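Local coordinates for protein COG0778: Nitroreductase (Streptococcus pneumoniae, PDB 2B67) that probably acts as an FMN-dependent, dimeric oxidoreductase of the nitroreductase family, passing electrons from a reduced nicotinamide cofactor through its bound flavin to an acceptor, at residues A[137-142]-A[176-181]; A[37-42]-A[46-51]. One frame throughout, in Å; residues are numbered along the deposited sequence.

Interaction 1: A[137-142]-A[176-181]; sequences LVAMNL and PELLIT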
# COMPACT_ATOMS: atom_id res chain seq x y z
N LEU A 137 0.62 1.31 1.39
CA LEU A 137 1.93 1.66 0.82
C LEU A 137 3.10 1.10 1.64
O LEU A 137 3.95 0.40 1.09
CB LEU A 137 2.07 3.18 0.69
CG LEU A 137 1.17 3.87 -0.34
CD1 LEU A 137 1.27 5.38 -0.10
CD2 LEU A 137 1.62 3.49 -1.76
N VAL A 138 3.15 1.40 2.95
CA VAL A 138 4.28 0.99 3.74
C VAL A 138 4.24 -0.53 4.02
O VAL A 138 5.30 -1.14 4.14
CB VAL A 138 4.47 1.85 5.07
CG1 VAL A 138 3.46 1.47 6.15
CG2 VAL A 138 5.93 1.75 5.61
N ALA A 139 3.05 -1.13 4.17
CA ALA A 139 2.99 -2.54 4.45
C ALA A 139 3.67 -3.33 3.33
O ALA A 139 4.43 -4.25 3.60
CB ALA A 139 1.58 -2.99 4.64
N MSE A 140 3.37 -2.98 2.09
CA MSE A 140 4.02 -3.56 0.89
C MSE A 140 5.57 -3.45 0.90
O MSE A 140 6.29 -4.43 0.65
CB MSE A 140 3.50 -2.89 -0.38
CG MSE A 140 4.10 -3.44 -1.69
SE MSE A 140 3.18 -5.11 -2.15
CE MSE A 140 4.41 -6.46 -1.49
N ASN A 141 6.06 -2.26 1.23
CA ASN A 141 7.51 -1.99 1.24
C ASN A 141 8.16 -2.86 2.33
O ASN A 141 9.23 -3.45 2.12
CB ASN A 141 7.78 -0.49 1.46
CG ASN A 141 9.00 0.02 0.67
OD1 ASN A 141 9.39 -0.57 -0.33
ND2 ASN A 141 9.58 1.12 1.12
N LEU A 142 7.46 -3.00 3.46
CA LEU A 142 7.93 -3.81 4.61
C LEU A 142 8.06 -5.30 4.28
O LEU A 142 9.08 -5.93 4.60
CB LEU A 142 7.00 -3.64 5.80
CG LEU A 142 7.26 -4.55 7.01
CD1 LEU A 142 8.70 -4.33 7.52
CD2 LEU A 142 6.21 -4.32 8.11
N PRO A 176 -5.17 0.18 14.88
CA PRO A 176 -4.49 -0.92 14.23
C PRO A 176 -5.00 -1.09 12.81
O PRO A 176 -6.21 -1.01 12.55
CB PRO A 176 -4.83 -2.13 15.13
CG PRO A 176 -6.07 -1.74 15.89
CD PRO A 176 -6.08 -0.24 15.97
N GLU A 177 -4.09 -1.26 11.87
CA GLU A 177 -4.51 -1.51 10.48
C GLU A 177 -4.38 -2.97 10.06
O GLU A 177 -5.26 -3.51 9.37
CB GLU A 177 -3.70 -0.62 9.52
CG GLU A 177 -3.94 0.90 9.75
CD GLU A 177 -5.25 1.42 9.16
OE1 GLU A 177 -6.04 0.65 8.57
OE2 GLU A 177 -5.51 2.61 9.31
N LEU A 178 -3.27 -3.60 10.46
CA LEU A 178 -2.81 -4.91 9.94
C LEU A 178 -1.90 -5.55 10.96
O LEU A 178 -1.16 -4.85 11.67
CB LEU A 178 -1.91 -4.70 8.68
CG LEU A 178 -2.47 -4.26 7.33
CD1 LEU A 178 -1.34 -4.08 6.29
CD2 LEU A 178 -3.54 -5.26 6.80
N LEU A 179 -1.89 -6.89 10.99
CA LEU A 179 -0.86 -7.65 11.69
C LEU A 179 -0.01 -8.30 10.61
O LEU A 179 -0.54 -8.92 9.69
CB LEU A 179 -1.46 -8.73 12.63
CG LEU A 179 -2.49 -8.29 13.68
CD1 LEU A 179 -2.88 -9.48 14.59
CD2 LEU A 179 -1.98 -7.08 14.54
N ILE A 180 1.30 -8.18 10.73
CA ILE A 180 2.24 -8.78 9.80
C ILE A 180 3.02 -9.79 10.59
O ILE A 180 3.86 -9.39 11.42
CB ILE A 180 3.31 -7.78 9.27
CG1 ILE A 180 2.74 -6.37 9.03
CG2 ILE A 180 4.05 -8.39 8.08
CD1 ILE A 180 2.22 -6.13 7.74
N THR A 181 2.78 -11.07 10.35
CA THR A 181 3.60 -12.09 10.99
C THR A 181 4.95 -12.19 10.31
O THR A 181 5.06 -11.99 9.11
CB THR A 181 2.93 -13.46 10.95
OG1 THR A 181 2.56 -13.77 9.60
CG2 THR A 181 1.67 -13.45 11.91
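This is helix-on-sheet packing at the heart of the nitroreductase alpha/beta fold: Ala139 and Leu142 of helix 124-148 rest on Leu178 and Ile180 of strand 174-183, an inner strand of the antiparallel sheet. Over these segments helix and strand run almost parallel, their directions 12° apart, with a closest axis separation of 10.5 Å. The contact is small, purely apolar and wholly buried. Ala139 and Leu142 are three residues apart and lie on the same side of the helix; Leu178 and Ile180, two apart, turn their side chains to the helix, while the intervening Leu179 goes to the other side of the sheet, onto Thr78 and Ala80. Ala139 brings a single methyl, and its CB meets the CD1 branch of Leu178 at 3.5 Å; the terminal CD1 of Ile180 comes up to the same CB at 4.5 Å. Leu178 gets its branch there with CG set opposite the carbonyl carbon (chi1 -72°). One turn further along the helix, Leu142 has its CG anti to the backbone N (chi1 173°), which carries the side chain out over the sheet, and it also packs on Ala32, Ile33 and Ala36 of helix 26-36. Glu177 and Leu178 both face Leu81 of strand 77-84, a classic beta bulge whose second residue is the one that meets Ala139. The side chain of Leu178 also lies about 4 Å from a bound FMN, and Ala139 packs on Leu137 of the second subunit, so the contact adjoins both the flavin and the dimer interface. Leu142 crosses Ile180 at a slant, the CD2 branch of the leucine touching CG1 of the isoleucine at 4.1 Å.

Interaction 2: A[37-42]-A[46-51]; sequences TLAPSA and QPWKFV. With ACY (acetic acid), chain F.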
# COMPACT_ATOMS: atom_id res chain seq x y z
N THR A 37 9.95 2.38 5.62
CA THR A 37 9.53 3.80 5.78
C THR A 37 10.13 4.81 4.77
O THR A 37 9.72 5.98 4.73
CB THR A 37 9.75 4.31 7.21
OG1 THR A 37 11.11 4.11 7.59
CG2 THR A 37 8.92 3.53 8.15
N LEU A 38 11.07 4.36 3.94
CA LEU A 38 11.46 5.15 2.74
C LEU A 38 10.28 5.30 1.79
O LEU A 38 10.31 6.19 0.95
CB LEU A 38 12.64 4.50 2.00
CG LEU A 38 13.93 4.38 2.82
CD1 LEU A 38 14.97 3.57 2.03
CD2 LEU A 38 14.51 5.76 3.17
N ALA A 39 9.25 4.46 1.96
CA ALA A 39 7.97 4.57 1.22
C ALA A 39 7.44 5.99 1.12
O ALA A 39 7.51 6.72 2.12
CB ALA A 39 6.90 3.77 1.91
N PRO A 40 6.82 6.36 -0.03
CA PRO A 40 6.14 7.64 -0.10
C PRO A 40 4.85 7.56 0.74
O PRO A 40 4.36 6.45 1.05
CB PRO A 40 5.80 7.77 -1.60
CG PRO A 40 5.52 6.32 -2.03
CD PRO A 40 6.68 5.59 -1.30
N SER A 41 4.33 8.71 1.15
CA SER A 41 3.02 8.81 1.82
C SER A 41 2.44 10.13 1.35
O SER A 41 3.20 11.02 0.97
CB SER A 41 3.16 8.82 3.35
OG SER A 41 4.22 9.68 3.78
N ALA A 42 1.10 10.24 1.34
CA ALA A 42 0.43 11.52 1.02
C ALA A 42 1.02 12.63 1.88
O ALA A 42 1.17 12.44 3.10
CB ALA A 42 -1.08 11.39 1.24
N GLN A 46 3.68 10.31 6.50
CA GLN A 46 4.23 9.10 7.16
C GLN A 46 3.49 8.75 8.46
O GLN A 46 4.08 8.74 9.55
CB GLN A 46 5.76 9.22 7.36
CG GLN A 46 6.27 10.50 7.98
CD GLN A 46 7.76 10.79 7.67
OE1 GLN A 46 8.65 10.05 8.07
NE2 GLN A 46 8.02 11.89 6.99
N PRO A 47 2.19 8.47 8.36
CA PRO A 47 1.34 8.45 9.54
C PRO A 47 1.29 7.09 10.21
O PRO A 47 0.20 6.60 10.50
CB PRO A 47 -0.04 8.83 8.96
CG PRO A 47 -0.04 8.16 7.58
CD PRO A 47 1.42 8.26 7.11
N TRP A 48 2.45 6.49 10.46
CA TRP A 48 2.55 5.07 10.79
C TRP A 48 3.35 4.81 12.04
O TRP A 48 4.24 5.59 12.43
CB TRP A 48 3.15 4.25 9.63
CG TRP A 48 4.32 4.85 8.89
CD1 TRP A 48 5.58 5.13 9.39
CD2 TRP A 48 4.36 5.19 7.50
NE1 TRP A 48 6.39 5.65 8.39
CE2 TRP A 48 5.66 5.70 7.22
CE3 TRP A 48 3.43 5.12 6.46
CZ2 TRP A 48 6.05 6.11 5.94
CZ3 TRP A 48 3.81 5.54 5.20
CH2 TRP A 48 5.10 6.03 4.95
N LYS A 49 3.01 3.70 12.68
CA LYS A 49 3.69 3.27 13.91
C LYS A 49 3.78 1.75 13.88
O LYS A 49 2.78 1.07 13.66
CB LYS A 49 2.94 3.73 15.18
CG LYS A 49 3.67 3.26 16.46
CD LYS A 49 2.80 3.25 17.73
CE LYS A 49 2.64 4.67 18.26
NZ LYS A 49 3.92 5.24 18.77
N PHE A 50 5.00 1.25 14.03
CA PHE A 50 5.30 -0.19 13.97
C PHE A 50 5.49 -0.76 15.37
O PHE A 50 6.42 -0.38 16.12
CB PHE A 50 6.54 -0.44 13.11
CG PHE A 50 6.38 -0.03 11.68
CD1 PHE A 50 6.47 1.32 11.30
CD2 PHE A 50 6.10 -0.99 10.69
CE1 PHE A 50 6.29 1.71 9.96
CE2 PHE A 50 5.95 -0.64 9.37
CZ PHE A 50 6.03 0.71 8.99
N VAL A 51 4.59 -1.65 15.76
CA VAL A 51 4.71 -2.27 17.07
C VAL A 51 5.26 -3.68 16.89
O VAL A 51 4.56 -4.58 16.42
CB VAL A 51 3.36 -2.23 17.84
CG1 VAL A 51 3.55 -2.85 19.22
CG2 VAL A 51 2.86 -0.77 18.00
C ACY F . 3.93 8.93 19.19
O ACY F . 3.68 7.89 19.83
OXT ACY F . 4.43 8.93 18.05
CH3 ACY F . 3.61 10.25 19.84
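Trp48 is the centre of this contact, its indole wedged between Thr37, Ala39 and Ser41 of segment 37-42, which carries flavin-contacting residues, and the turn from which its own strand starts. The methyl CG2 of Thr37 comes in obliquely to the indole, 3.3 Å from Trp48 NE1, and also reaches CE1 of Phe50 at 3.7 Å, so one methyl bridges two aromatic rings. At the other end of the indole, CH2 points to the loop backbone: the carbonyl oxygens of Ala39 and Pro40 lie at the ring edge, with Ala39 O 3.8 Å from CH2, and Ser41 CB approaches obliquely at the same distance. One face of the indole is taken by Gln46, whose CA sits 3.6 Å above the plane, over the ring centre. Ser41 OG, swung between its backbone N and carbonyl carbon (chi1 44°), accepts a hydrogen bond of 2.8 Å from Gln46 N, tying the two ends of the turn between them. Lys49 NZ donates a hydrogen bond of 2.9 Å to O of an acetate, probably from the crystallisation liquor, which Lys93 also binds. The amide end of Gln46 is held by Tyr193 and Leu195 of the second subunit, while Pro40, Ser41 and Ala42 touch FMN. Trp48 and Phe50 both touch Val138 of helix 124-148 and Leu81 of strand 77-84, and at Phe50 and Val51 a strand of the second subunit extends the sheet.

Overall arrangement
The two contacts have centres about 10 Å apart and follow one another along the chain, interaction 2 closing before interaction 1 opens. Both reach the same antiparallel sheet, in which strand 77-84 separates strand 48-53 from strand 174-183, and helix 124-148 connects them: Val138 packs its CG1 on Trp48 and its CG2 on Phe50, while Leu137 CD1 meets the carbonyl oxygen of Pro40. The centre of interaction 1 lies about 2 Å from the centre of the chain's fold, that of interaction 2 about 7 Å from it, at the strand that is outermost within this chain. Both touch the second subunit and bound FMN, consistent with flavin pockets built at the dimer interface, as in other nitroreductases.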